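Local coordinates for protein polyhedrin (Operophtera brumata cypovirus 19, PDB 5A99) that forms the crystalline lattice of the polyhedra, the viral occlusion bodies that probably protect embedded virus particles outside the insect host, at residues A35-Y40 / I185-Q190; L46-A51 / A220-E225; S110-V115 / Y238-K243; P154-I159 / W168-K173. All blocks are in the same frame, centred on the assembly; numbering follows the deposited sequence.

Contact 1 (A35-Y40 / I185-Q190); sequences AHLVLY and ISFAVQ
The ring of Phe187 stands between the two strands and meets strand 35-40 with its far end: CE1 comes to 3.7 Å from Ala35 CB, while CE2, across the ring, lies 4.1 Å from Leu37 CB, both methyl and methylene approaching the ring obliquely. Its CG sits between the backbone N and the carbonyl carbon (chi1 61°), which carries the ring across to the other strand. Phe113 of strand 110-116 meets the same ring, with planes at about 45°, and Ile57 and Phe126 also touch it. Beside the ring, Leu37 and Ile185 reach toward each other tip to tip, Leu37 CD2 packing 3.7 Å from Ile185 CG2 and 3.8 Å from Ile185 CD1. At the other end Ala35 CB rests 4.3 Å from Val189 CG1. The strand axes approach to 9.1 Å at 157°, too far apart for backbone pairing, and the strands belong to different sheets, 33-40 to the larger and 184-190 to the three-stranded one. This is face-to-face sheet packing in the core of a beta sandwich. All five touching residues are buried and apolar, so the two sheets are joined here by shape and exclusion of water, without polar links between the segments.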
loop_
_atom_site.group_PDB
_atom_site.type_symbol
_atom_site.label_atom_id
_atom_site.label_comp_id
_atom_site.label_asym_id
_atom_site.label_seq_id
_atom_site.Cartn_x
_atom_site.Cartn_y
_atom_site.Cartn_z
ATOM N N ALA A 35 -5.343 1.359 15.489
ATOM C CA ALA A 35 -4.161 2.175 15.679
ATOM C C ALA A 35 -4.438 3.569 15.108
ATOM O O ALA A 35 -4.668 3.724 13.906
ATOM C CB ALA A 35 -2.964 1.538 14.998
ATOM N N HIS A 36 -4.424 4.569 15.982
ATOM C CA HIS A 36 -4.652 5.952 15.581
ATOM C C HIS A 36 -3.367 6.743 15.661
ATOM O O HIS A 36 -2.685 6.733 16.684
ATOM C CB HIS A 36 -5.672 6.623 16.490
ATOM C CG HIS A 36 -7.096 6.322 16.141
ATOM N ND1 HIS A 36 -7.801 5.300 16.731
ATOM C CD2 HIS A 36 -7.953 6.925 15.281
ATOM C CE1 HIS A 36 -9.030 5.274 16.245
ATOM N NE2 HIS A 36 -9.145 6.244 15.355
ATOM N N LEU A 37 -3.048 7.443 14.583
ATOM C CA LEU A 37 -1.982 8.414 14.624
ATOM C C LEU A 37 -2.651 9.779 14.548
ATOM O O LEU A 37 -3.265 10.132 13.536
ATOM C CB LEU A 37 -0.999 8.191 13.476
ATOM C CG LEU A 37 0.155 9.192 13.381
ATOM C CD1 LEU A 37 0.900 9.321 14.700
ATOM C CD2 LEU A 37 1.113 8.784 12.249
ATOM N N VAL A 38 -2.575 10.517 15.646
ATOM C CA VAL A 38 -3.233 11.810 15.745
ATOM C C VAL A 38 -2.171 12.886 15.671
ATOM O O VAL A 38 -1.239 12.907 16.471
ATOM C CB VAL A 38 -3.995 11.955 17.062
ATOM C CG1 VAL A 38 -4.756 13.311 17.114
ATOM C CG2 VAL A 38 -4.927 10.789 17.248
ATOM N N LEU A 39 -2.319 13.779 14.709
ATOM C CA LEU A 39 -1.334 14.836 14.507
ATOM C C LEU A 39 -1.925 16.190 14.856
ATOM O O LEU A 39 -2.942 16.602 14.296
ATOM C CB LEU A 39 -0.851 14.819 13.058
ATOM C CG LEU A 39 -0.310 13.446 12.652
ATOM C CD1 LEU A 39 -0.108 13.323 11.158
ATOM C CD2 LEU A 39 0.990 13.181 13.394
ATOM N N TYR A 40 -1.290 16.870 15.800
ATOM C CA TYR A 40 -1.737 18.183 16.214
ATOM C C TYR A 40 -0.968 19.225 15.436
ATOM O O TYR A 40 0.253 19.335 15.540
ATOM C CB TYR A 40 -1.558 18.345 17.719
ATOM C CG TYR A 40 -2.231 17.229 18.480
ATOM C CD1 TYR A 40 -3.584 17.295 18.808
ATOM C CD2 TYR A 40 -1.525 16.088 18.833
ATOM C CE1 TYR A 40 -4.203 16.261 19.490
ATOM C CE2 TYR A 40 -2.131 15.057 19.513
ATOM C CZ TYR A 40 -3.468 15.146 19.836
ATOM O OH TYR A 40 -4.071 14.114 20.509
ATOM N N ILE A 185 6.933 8.405 9.866
ATOM C CA ILE A 185 6.407 7.604 10.961
ATOM C C ILE A 185 6.034 6.186 10.553
ATOM O O ILE A 185 5.287 5.976 9.593
ATOM C CB ILE A 185 5.207 8.295 11.615
ATOM C CG1 ILE A 185 5.662 9.560 12.357
ATOM C CG2 ILE A 185 4.524 7.374 12.600
ATOM C CD1 ILE A 185 4.520 10.447 12.765
ATOM N N SER A 186 6.585 5.224 11.295
ATOM C CA SER A 186 6.297 3.800 11.129
ATOM C C SER A 186 5.738 3.211 12.439
ATOM O O SER A 186 6.202 3.555 13.526
ATOM C CB SER A 186 7.566 3.040 10.719
ATOM O OG SER A 186 8.185 3.667 9.609
ATOM N N PHE A 187 4.733 2.341 12.339
ATOM C CA PHE A 187 4.273 1.602 13.509
ATOM C C PHE A 187 3.674 0.238 13.152
ATOM O O PHE A 187 3.402 -0.069 11.988
ATOM C CB PHE A 187 3.312 2.444 14.362
ATOM C CG PHE A 187 2.064 2.862 13.649
ATOM C CD1 PHE A 187 1.028 1.967 13.454
ATOM C CD2 PHE A 187 1.915 4.159 13.192
ATOM C CE1 PHE A 187 -0.133 2.348 12.802
ATOM C CE2 PHE A 187 0.757 4.552 12.549
ATOM C CZ PHE A 187 -0.267 3.642 12.346
ATOM N N ALA A 188 3.536 -0.593 14.171
ATOM C CA ALA A 188 2.976 -1.920 14.007
ATOM C C ALA A 188 2.370 -2.363 15.312
ATOM O O ALA A 188 2.793 -1.947 16.394
ATOM C CB ALA A 188 4.028 -2.897 13.584
ATOM N N VAL A 189 1.370 -3.220 15.191
ATOM C CA VAL A 189 0.764 -3.856 16.335
ATOM C C VAL A 189 -0.091 -5.023 15.841
ATOM O O VAL A 189 -0.728 -4.923 14.795
ATOM C CB VAL A 189 -0.084 -2.855 17.153
ATOM C CG1 VAL A 189 -1.102 -2.146 16.281
ATOM C CG2 VAL A 189 -0.764 -3.559 18.315
ATOM N N GLN A 190 -0.086 -6.124 16.591
ATOM C CA GLN A 190 -0.931 -7.273 16.278
ATOM C C GLN A 190 -1.851 -7.540 17.458
ATOM O O GLN A 190 -1.601 -7.063 18.582
ATOM C CB GLN A 190 -0.077 -8.523 15.982
ATOM C CG GLN A 190 0.698 -9.028 17.173
ATOM C CD GLN A 190 1.376 -10.376 16.935
ATOM O OE1 GLN A 190 1.313 -10.949 15.841
ATOM N NE2 GLN A 190 2.026 -10.893 17.977
#

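Contact 2 (L46-A51 / A220-E225); sequences LQIIRA and AHYDDE
Backbone hydrogen bonds join Leu46 to Tyr222 and Ile48 to Ala220, two antiparallel hydrogen-bonded pairs with the non-hydrogen-bonded pair Gln47 and His221 between them. In the first pair Tyr222 N reaches Leu46 O at 2.9 Å; in the second Ile48 N reaches Ala220 O at 2.8 Å, and each is matched by a return bond.

A side chain adds to this pattern. His221 ND1 donates to Leu46 O at 3.1 Å, nearly straight at 166°, with the oxygen in the ring plane. The donor stands above the carbonyl plane, whereas Tyr222 N lies in it, so one oxygen accepts two N-H groups from different directions. With CG anti to the backbone N (chi1 -172°), the His221 ring turns its ND1 edge to the Leu46 oxygen.

These bonds add strand 218-222 to the edge of the six-stranded antiparallel sheet, beside strand 46-53. Asp224 then caps helix 225-236 at its N-terminus through Thr227 N.

Van der Waals packing occupies the face bearing Leu46, Ile48, Ala220 and Tyr222. Its apolar part is Ile48 CD1, 3.9 Å from Tyr222 CD2, the two side chains crossing obliquely. Leu46 CD1 packs against the backbone of the first helical turn, 3.3 Å from Glu225 N, and lies 4.0 Å from Glu225 CB. The Glu225 carboxylate is held from outside the pair, OE2 hydrogen-bonded with Tyr240 OH and OE1 with Lys243 N. The Tyr222 hydroxyl bonds to Ser93 of the third subunit, whose Leu92 packs on Ala220 and Tyr222.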
loop_
_atom_site.group_PDB
_atom_site.type_symbol
_atom_site.label_atom_id
_atom_site.label_comp_id
_atom_site.label_asym_id
_atom_site.label_seq_id
_atom_site.Cartn_x
_atom_site.Cartn_y
_atom_site.Cartn_z
ATOM N N LEU A 46 -6.609 19.084 14.112
ATOM C CA LEU A 46 -6.093 17.723 14.173
ATOM C C LEU A 46 -6.218 17.037 12.832
ATOM O O LEU A 46 -7.245 17.143 12.152
ATOM C CB LEU A 46 -6.865 16.874 15.192
ATOM C CG LEU A 46 -6.482 16.951 16.665
ATOM C CD1 LEU A 46 -6.749 18.361 17.210
ATOM C CD2 LEU A 46 -7.254 15.903 17.454
ATOM N N GLN A 47 -5.171 16.305 12.477
ATOM C CA GLN A 47 -5.267 15.318 11.425
ATOM C C GLN A 47 -5.204 13.930 12.072
ATOM O O GLN A 47 -4.245 13.597 12.767
ATOM C CB GLN A 47 -4.148 15.485 10.403
ATOM C CG GLN A 47 -4.214 14.453 9.298
ATOM C CD GLN A 47 -3.319 14.780 8.124
ATOM O OE1 GLN A 47 -3.744 14.702 6.973
ATOM N NE2 GLN A 47 -2.072 15.131 8.406
ATOM N N ILE A 48 -6.248 13.142 11.839
ATOM C CA ILE A 48 -6.369 11.798 12.386
ATOM C C ILE A 48 -6.163 10.772 11.287
ATOM O O ILE A 48 -6.771 10.842 10.223
ATOM C CB ILE A 48 -7.759 11.586 13.051
ATOM C CG1 ILE A 48 -7.994 12.651 14.120
ATOM C CG2 ILE A 48 -7.876 10.185 13.658
ATOM C CD1 ILE A 48 -9.290 12.484 14.903
ATOM N N ILE A 49 -5.268 9.832 11.547
ATOM C CA ILE A 49 -5.055 8.699 10.656
ATOM C C ILE A 49 -5.390 7.457 11.467
ATOM O O ILE A 49 -4.784 7.215 12.509
ATOM C CB ILE A 49 -3.602 8.642 10.158
ATOM C CG1 ILE A 49 -3.267 9.895 9.343
ATOM C CG2 ILE A 49 -3.365 7.417 9.291
ATOM C CD1 ILE A 49 -1.830 9.984 8.948
ATOM N N ARG A 50 -6.391 6.705 11.020
ATOM C CA ARG A 50 -6.728 5.444 11.660
ATOM C C ARG A 50 -6.417 4.264 10.766
ATOM O O ARG A 50 -6.894 4.170 9.625
ATOM C CB ARG A 50 -8.197 5.361 12.054
ATOM C CG ARG A 50 -8.525 4.063 12.792
ATOM C CD ARG A 50 -9.983 3.962 13.183
ATOM N NE ARG A 50 -10.856 3.520 12.095
ATOM C CZ ARG A 50 -11.954 4.164 11.699
ATOM N NH1 ARG A 50 -12.291 5.315 12.272
ATOM N NH2 ARG A 50 -12.714 3.656 10.723
ATOM N N ALA A 51 -5.638 3.352 11.321
ATOM C CA ALA A 51 -5.417 2.047 10.715
ATOM C C ALA A 51 -6.196 1.023 11.526
ATOM O O ALA A 51 -6.342 1.159 12.746
ATOM C CB ALA A 51 -3.962 1.712 10.725
ATOM N N ALA A 220 -8.810 11.961 8.528
ATOM C CA ALA A 220 -9.821 12.936 8.950
ATOM C C ALA A 220 -9.164 14.220 9.420
ATOM O O ALA A 220 -8.076 14.192 9.985
ATOM C CB ALA A 220 -10.694 12.371 10.062
ATOM N N HIS A 221 -9.853 15.336 9.200
ATOM C CA HIS A 221 -9.383 16.656 9.602
ATOM C C HIS A 221 -10.444 17.326 10.480
ATOM O O HIS A 221 -11.599 17.485 10.067
ATOM C CB HIS A 221 -9.088 17.488 8.347
ATOM C CG HIS A 221 -8.421 18.803 8.622
ATOM N ND1 HIS A 221 -7.844 19.112 9.831
ATOM C CD2 HIS A 221 -8.234 19.883 7.825
ATOM C CE1 HIS A 221 -7.340 20.334 9.775
ATOM N NE2 HIS A 221 -7.562 20.821 8.569
ATOM N N TYR A 222 -10.056 17.692 11.699
ATOM C CA TYR A 222 -10.978 18.312 12.657
ATOM C C TYR A 222 -10.499 19.701 13.088
ATOM O O TYR A 222 -9.297 19.933 13.280
ATOM C CB TYR A 222 -11.200 17.406 13.884
ATOM C CG TYR A 222 -12.172 16.284 13.598
ATOM C CD1 TYR A 222 -13.548 16.518 13.591
ATOM C CD2 TYR A 222 -11.720 15.007 13.279
ATOM C CE1 TYR A 222 -14.450 15.505 13.297
ATOM C CE2 TYR A 222 -12.623 13.977 12.982
ATOM C CZ TYR A 222 -13.984 14.238 12.996
ATOM O OH TYR A 222 -14.893 13.237 12.712
ATOM N N ASP A 223 -11.463 20.613 13.224
ATOM C CA ASP A 223 -11.222 22.009 13.613
ATOM C C ASP A 223 -10.215 22.135 14.771
ATOM O O ASP A 223 -9.238 22.899 14.691
ATOM C CB ASP A 223 -12.550 22.663 14.020
ATOM C CG ASP A 223 -13.512 22.845 12.856
ATOM O OD1 ASP A 223 -13.241 22.335 11.747
ATOM O OD2 ASP A 223 -14.557 23.504 13.062
ATOM N N ASP A 224 -10.487 21.409 15.854
ATOM C CA ASP A 224 -9.555 21.268 16.972
ATOM C C ASP A 224 -9.910 20.014 17.753
ATOM O O ASP A 224 -10.779 19.247 17.342
ATOM C CB ASP A 224 -9.536 22.502 17.884
ATOM C CG ASP A 224 -10.808 22.654 18.730
ATOM O OD1 ASP A 224 -11.638 21.718 18.816
ATOM O OD2 ASP A 224 -10.968 23.740 19.332
ATOM N N GLU A 225 -9.227 19.798 18.870
ATOM C CA GLU A 225 -9.379 18.562 19.625
ATOM C C GLU A 225 -10.802 18.318 20.129
ATOM O O GLU A 225 -11.309 17.205 20.040
ATOM C CB GLU A 225 -8.424 18.567 20.809
ATOM C CG GLU A 225 -8.485 17.292 21.622
ATOM C CD GLU A 225 -7.405 17.244 22.674
ATOM O OE1 GLU A 225 -7.446 18.107 23.576
ATOM O OE2 GLU A 225 -6.516 16.366 22.583
#

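Contact 3 (S110-V115 / Y238-K243); sequences SFQFIV and YLYRTK
Gln112 reaches from strand 110-115 to the C-terminal segment 238-243, and its NE2 donates to Arg241 O at 2.9 Å. The bond is nearly straight (170°), and each partner lies in the plane of the other's group. The side chain gets there fully stretched, with CG anti to the backbone N (chi1 170°) and the chain extended beyond it. Other partners complete the amide: NE2 also bonds to Tyr40 OH and OE1 to Ser169 OG, so both amide atoms of this buried group are engaged and its rotation is fixed. OE1 meanwhile lies 3.4 Å from Arg241 CB.

Strand 110-116 is an inner strand of the large antiparallel sheet, flanked by 33-40 and 164-173. The irregular chain after helix 225-236 runs along strand 110-115 in the opposite sense, on the face that bears Gln112 and Ile114.

Ile114 supplies the apolar half of the contact. Ile114 CD1 packs obliquely on the ring of Tyr240, 3.6 Å from Tyr240 CD1, as the two side chains cross at about a right angle; Ile114 CG2 lies 3.9 Å from Leu239 O.

Tyr240 thus spans both residues, since its CE1 also comes within 3.4 Å of Gln112 NE2, amide and ring planes being 31° apart. Trp233 of the helix stacks on the ring. The Tyr240 hydroxyl hydrogen-bonds with Tyr40 OH, while the guanidinium of Arg241 turns away to Pro158 O.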
loop_
_atom_site.group_PDB
_atom_site.type_symbol
_atom_site.label_atom_id
_atom_site.label_comp_id
_atom_site.label_asym_id
_atom_site.label_seq_id
_atom_site.Cartn_x
_atom_site.Cartn_y
_atom_site.Cartn_z
ATOM N N SER A 110 2.992 17.997 17.172
ATOM C CA SER A 110 3.125 16.885 18.088
ATOM C C SER A 110 2.149 15.809 17.664
ATOM O O SER A 110 1.379 15.988 16.705
ATOM C CB SER A 110 2.838 17.327 19.525
ATOM O OG SER A 110 1.460 17.639 19.675
ATOM N N PHE A 111 2.188 14.691 18.372
ATOM C CA PHE A 111 1.369 13.544 18.013
ATOM C C PHE A 111 0.821 12.824 19.249
ATOM O O PHE A 111 1.349 12.958 20.363
ATOM C CB PHE A 111 2.213 12.550 17.196
ATOM C CG PHE A 111 3.222 11.802 18.024
ATOM C CD1 PHE A 111 2.857 10.653 18.710
ATOM C CD2 PHE A 111 4.528 12.261 18.149
ATOM C CE1 PHE A 111 3.775 9.975 19.497
ATOM C CE2 PHE A 111 5.456 11.571 18.935
ATOM C CZ PHE A 111 5.070 10.426 19.600
ATOM N N GLN A 112 -0.246 12.060 19.042
ATOM C CA GLN A 112 -0.676 11.054 20.005
ATOM C C GLN A 112 -0.933 9.750 19.246
ATOM O O GLN A 112 -1.655 9.728 18.238
ATOM C CB GLN A 112 -1.924 11.498 20.787
ATOM C CG GLN A 112 -2.544 10.368 21.620
ATOM C CD GLN A 112 -3.603 10.828 22.624
ATOM O OE1 GLN A 112 -3.986 10.074 23.523
ATOM N NE2 GLN A 112 -4.106 12.039 22.453
ATOM N N PHE A 113 -0.306 8.675 19.708
ATOM C CA PHE A 113 -0.475 7.364 19.091
ATOM C C PHE A 113 -1.276 6.497 20.052
ATOM O O PHE A 113 -0.915 6.369 21.223
ATOM C CB PHE A 113 0.899 6.760 18.785
ATOM C CG PHE A 113 0.849 5.389 18.173
ATOM C CD1 PHE A 113 0.282 5.191 16.920
ATOM C CD2 PHE A 113 1.384 4.297 18.838
ATOM C CE1 PHE A 113 0.254 3.926 16.343
ATOM C CE2 PHE A 113 1.358 3.030 18.264
ATOM C CZ PHE A 113 0.784 2.851 17.015
ATOM N N ILE A 114 -2.385 5.944 19.560
ATOM C CA ILE A 114 -3.285 5.139 20.376
ATOM C C ILE A 114 -3.598 3.806 19.720
ATOM O O ILE A 114 -4.026 3.745 18.563
ATOM C CB ILE A 114 -4.630 5.863 20.657
ATOM C CG1 ILE A 114 -4.376 7.260 21.226
ATOM C CG2 ILE A 114 -5.486 5.053 21.636
ATOM C CD1 ILE A 114 -5.528 8.196 21.031
ATOM N N VAL A 115 -3.371 2.738 20.478
ATOM C CA VAL A 115 -3.746 1.399 20.064
ATOM C C VAL A 115 -4.880 0.942 20.973
ATOM O O VAL A 115 -4.880 1.213 22.167
ATOM C CB VAL A 115 -2.562 0.415 20.140
ATOM C CG1 VAL A 115 -1.481 0.827 19.144
ATOM C CG2 VAL A 115 -2.005 0.344 21.555
ATOM N N TYR A 238 -13.945 5.189 20.173
ATOM C CA TYR A 238 -12.490 5.166 20.180
ATOM C C TYR A 238 -11.996 5.903 21.421
ATOM O O TYR A 238 -12.215 7.110 21.570
ATOM C CB TYR A 238 -11.946 5.847 18.929
ATOM C CG TYR A 238 -12.138 5.036 17.679
ATOM C CD1 TYR A 238 -11.785 3.699 17.651
ATOM C CD2 TYR A 238 -12.694 5.602 16.537
ATOM C CE1 TYR A 238 -11.952 2.949 16.523
ATOM C CE2 TYR A 238 -12.876 4.854 15.391
ATOM C CZ TYR A 238 -12.500 3.529 15.391
ATOM O OH TYR A 238 -12.673 2.774 14.265
ATOM N N LEU A 239 -11.358 5.168 22.320
ATOM C CA LEU A 239 -10.843 5.738 23.560
ATOM C C LEU A 239 -9.766 6.774 23.236
ATOM O O LEU A 239 -8.993 6.603 22.299
ATOM C CB LEU A 239 -10.315 4.626 24.477
ATOM C CG LEU A 239 -11.371 3.593 24.884
ATOM C CD1 LEU A 239 -10.796 2.529 25.812
ATOM C CD2 LEU A 239 -12.566 4.276 25.543
ATOM N N TYR A 240 -9.746 7.865 23.993
ATOM C CA TYR A 240 -8.921 9.014 23.649
ATOM C C TYR A 240 -8.596 9.863 24.870
ATOM O O TYR A 240 -9.400 9.986 25.806
ATOM C CB TYR A 240 -9.630 9.877 22.584
ATOM C CG TYR A 240 -8.850 11.096 22.153
ATOM C CD1 TYR A 240 -7.790 10.985 21.273
ATOM C CD2 TYR A 240 -9.185 12.361 22.620
ATOM C CE1 TYR A 240 -7.066 12.089 20.882
ATOM C CE2 TYR A 240 -8.473 13.477 22.228
ATOM C CZ TYR A 240 -7.407 13.331 21.360
ATOM O OH TYR A 240 -6.691 14.422 20.951
ATOM N N ARG A 241 -7.411 10.457 24.842
ATOM C CA ARG A 241 -6.918 11.284 25.931
ATOM C C ARG A 241 -6.711 12.712 25.418
ATOM O O ARG A 241 -5.957 12.928 24.471
ATOM C CB ARG A 241 -5.596 10.701 26.424
ATOM C CG ARG A 241 -5.293 10.909 27.880
ATOM C CD ARG A 241 -4.036 10.117 28.276
ATOM N NE ARG A 241 -4.370 8.826 28.876
ATOM C CZ ARG A 241 -5.065 8.723 29.999
ATOM N NH1 ARG A 241 -5.469 9.827 30.609
ATOM N NH2 ARG A 241 -5.348 7.542 30.513
ATOM N N THR A 242 -7.377 13.676 26.054
ATOM C CA THR A 242 -7.301 15.086 25.650
ATOM C C THR A 242 -6.034 15.798 26.147
ATOM O O THR A 242 -5.254 15.245 26.922
ATOM C CB THR A 242 -8.537 15.878 26.145
ATOM O OG1 THR A 242 -8.479 16.020 27.565
ATOM C CG2 THR A 242 -9.844 15.186 25.733
ATOM N N LYS A 243 -5.828 17.029 25.683
ATOM C CA LYS A 243 -4.664 17.823 26.084
ATOM C C LYS A 243 -4.608 17.992 27.597
ATOM O O LYS A 243 -3.529 17.976 28.197
ATOM C CB LYS A 243 -4.692 19.205 25.432
ATOM C CG LYS A 243 -3.511 20.075 25.843
ATOM C CD LYS A 243 -3.722 21.552 25.515
ATOM C CE LYS A 243 -2.589 22.395 26.101
ATOM N NZ LYS A 243 -2.632 23.823 25.649
#

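Contact 4 (P154-I159 / W168-K173); sequences PLMRPI and WSYVGK
Met156 lies across strand 168-173 in the tightly packed half of the contact, its side chain at about a right angle to those of Trp168 and Tyr170. SD sits 3.9 Å from Trp168 CB. The chain then bends at its last torsion (chi3 90°), which brings CE to 3.3 Å from Trp168 O and 3.9 Å from Tyr170 CB. Val115 of the neighbouring strand also touches Met156. Two backbone bonds hold the Arg157 and Ser169 pair: Arg157 N to Ser169 O at 2.9 Å, and Ser169 N to Arg157 O, the latter donor standing well above the carbonyl plane. Met156 CA adds a CA-H...O contact to the same Ser169 O.

On the solvent side the contacts are as close, but the residues are less buried: Leu155 is exposed and Tyr170 partly so. The two run side by side, pointing the same way, and Leu155 CB meets Tyr170 CE1 obliquely at 3.6 Å. Leu155 CD1 passes 3.7 Å from Tyr170 OH. Pro158, partly exposed, lays its ring obliquely against the pyrrole side of Trp168, Pro158 CG being 3.8 Å from Trp168 CD1. The exposed Arg157 leads its guanidinium away from the hairpin to a salt bridge with Asp245.

The hydrogen-bonded pair Arg157 and Ser169 is followed by the non-hydrogen-bonded pair Pro158 and Trp168, as in an antiparallel beta hairpin. Strands 157-161 and 164-173 form that hairpin, and 157-161 is the outermost strand on this side of the six-stranded sheet.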
loop_
_atom_site.group_PDB
_atom_site.type_symbol
_atom_site.label_atom_id
_atom_site.label_comp_id
_atom_site.label_asym_id
_atom_site.label_seq_id
_atom_site.Cartn_x
_atom_site.Cartn_y
_atom_site.Cartn_z
ATOM N N PRO A 154 5.395 -0.140 27.406
ATOM C CA PRO A 154 5.389 0.244 28.826
ATOM C C PRO A 154 5.391 1.759 29.033
ATOM O O PRO A 154 4.971 2.237 30.083
ATOM C CB PRO A 154 6.672 -0.397 29.364
ATOM C CG PRO A 154 7.595 -0.431 28.196
ATOM C CD PRO A 154 6.701 -0.670 26.982
ATOM N N LEU A 155 5.831 2.502 28.025
ATOM C CA LEU A 155 5.842 3.955 28.101
ATOM C C LEU A 155 4.452 4.531 27.889
ATOM O O LEU A 155 4.230 5.731 28.069
ATOM C CB LEU A 155 6.759 4.541 27.041
ATOM C CG LEU A 155 8.201 4.050 27.011
ATOM C CD1 LEU A 155 8.972 4.915 26.023
ATOM C CD2 LEU A 155 8.844 4.069 28.421
ATOM N N MET A 156 3.525 3.685 27.463
ATOM C CA MET A 156 2.189 4.163 27.149
ATOM C C MET A 156 1.351 4.258 28.415
ATOM O O MET A 156 1.667 3.649 29.444
ATOM C CB MET A 156 1.501 3.258 26.126
ATOM C CG MET A 156 2.334 2.998 24.885
ATOM S SD MET A 156 1.524 1.933 23.694
ATOM C CE MET A 156 0.670 3.154 22.716
ATOM N N ARG A 157 0.292 5.054 28.326
ATOM C CA ARG A 157 -0.639 5.232 29.422
ATOM C C ARG A 157 -1.987 4.701 28.985
ATOM O O ARG A 157 -2.583 5.187 28.018
ATOM C CB ARG A 157 -0.746 6.697 29.840
ATOM C CG ARG A 157 0.480 7.209 30.585
ATOM C CD ARG A 157 0.316 8.664 30.996
ATOM N NE ARG A 157 -0.808 8.866 31.913
ATOM C CZ ARG A 157 -1.730 9.821 31.776
ATOM N NH1 ARG A 157 -1.679 10.655 30.749
ATOM N NH2 ARG A 157 -2.706 9.949 32.667
ATOM N N PRO A 158 -2.465 3.683 29.694
ATOM C CA PRO A 158 -3.715 3.013 29.352
ATOM C C PRO A 158 -4.913 3.922 29.546
ATOM O O PRO A 158 -4.863 4.875 30.327
ATOM C CB PRO A 158 -3.778 1.854 30.348
ATOM C CG PRO A 158 -2.415 1.719 30.894
ATOM C CD PRO A 158 -1.835 3.088 30.878
ATOM N N ILE A 159 -5.980 3.614 28.822
ATOM C CA ILE A 159 -7.260 4.285 28.993
ATOM C C ILE A 159 -8.296 3.215 29.321
ATOM O O ILE A 159 -8.346 2.164 28.668
ATOM C CB ILE A 159 -7.694 5.038 27.726
ATOM C CG1 ILE A 159 -6.633 6.059 27.309
ATOM C CG2 ILE A 159 -9.047 5.728 27.949
ATOM C CD1 ILE A 159 -6.896 6.681 25.944
ATOM N N TRP A 168 -4.323 2.176 24.753
ATOM C CA TRP A 168 -3.059 2.669 25.260
ATOM C C TRP A 168 -2.544 3.854 24.434
ATOM O O TRP A 168 -2.565 3.839 23.187
ATOM C CB TRP A 168 -2.040 1.531 25.275
ATOM C CG TRP A 168 -2.415 0.428 26.206
ATOM C CD1 TRP A 168 -1.936 0.230 27.469
ATOM C CD2 TRP A 168 -3.359 -0.630 25.968
ATOM N NE1 TRP A 168 -2.514 -0.881 28.026
ATOM C CE2 TRP A 168 -3.390 -1.429 27.128
ATOM C CE3 TRP A 168 -4.177 -0.975 24.892
ATOM C CZ2 TRP A 168 -4.204 -2.556 27.241
ATOM C CZ3 TRP A 168 -4.990 -2.088 25.006
ATOM C CH2 TRP A 168 -4.998 -2.865 26.173
ATOM N N SER A 169 -2.062 4.872 25.141
ATOM C CA SER A 169 -1.697 6.132 24.514
ATOM C C SER A 169 -0.248 6.552 24.740
ATOM O O SER A 169 0.281 6.474 25.852
ATOM C CB SER A 169 -2.630 7.228 25.025
ATOM O OG SER A 169 -2.121 8.506 24.726
ATOM N N TYR A 170 0.360 7.036 23.665
ATOM C CA TYR A 170 1.723 7.539 23.668
ATOM C C TYR A 170 1.728 8.891 22.958
ATOM O O TYR A 170 1.094 9.049 21.908
ATOM C CB TYR A 170 2.624 6.550 22.931
ATOM C CG TYR A 170 4.104 6.788 23.045
ATOM C CD1 TYR A 170 4.756 6.669 24.264
ATOM C CD2 TYR A 170 4.865 7.094 21.927
ATOM C CE1 TYR A 170 6.132 6.870 24.366
ATOM C CE2 TYR A 170 6.222 7.299 22.017
ATOM C CZ TYR A 170 6.853 7.196 23.237
ATOM O OH TYR A 170 8.213 7.396 23.320
ATOM N N VAL A 171 2.431 9.867 23.532
ATOM C CA VAL A 171 2.492 11.192 22.943
ATOM C C VAL A 171 3.908 11.755 22.910
ATOM O O VAL A 171 4.788 11.347 23.676
ATOM C CB VAL A 171 1.557 12.201 23.676
ATOM C CG1 VAL A 171 0.161 11.618 23.846
ATOM C CG2 VAL A 171 2.118 12.597 25.036
ATOM N N GLY A 172 4.121 12.716 22.022
ATOM C CA GLY A 172 5.414 13.361 21.922
ATOM C C GLY A 172 5.373 14.572 21.017
ATOM O O GLY A 172 4.412 14.764 20.273
ATOM N N LYS A 173 6.430 15.383 21.088
ATOM C CA LYS A 173 6.562 16.587 20.278
ATOM C C LYS A 173 7.565 16.404 19.141
ATOM O O LYS A 173 8.642 15.812 19.318
ATOM C CB LYS A 173 7.015 17.762 21.154
ATOM C CG LYS A 173 5.985 18.240 22.179
ATOM C CD LYS A 173 6.482 19.504 22.891
ATOM C CE LYS A 173 5.526 19.989 23.960
ATOM N NZ LYS A 173 6.099 21.147 24.725
#

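In the fold
All four contacts reach the six-stranded antiparallel sheet. Contact 2 pairs its last two strands at one border and contact 4 its last two at the other, their centres about 18 Å apart. Between them contact 1 packs one face against the three-stranded sheet, and contact 3 lays the C-terminal segment on the opposite face; their centres are about 10 Å apart. Hydrogen bonds carry across the strands: Leu37 N to Ile49 O at 2.7 Å joins contacts 1 and 2, and Phe113 N to Tyr170 O at 2.6 Å joins contacts 3 and 4. Along the chain, contact 4 is nested within the loops closed by the other three.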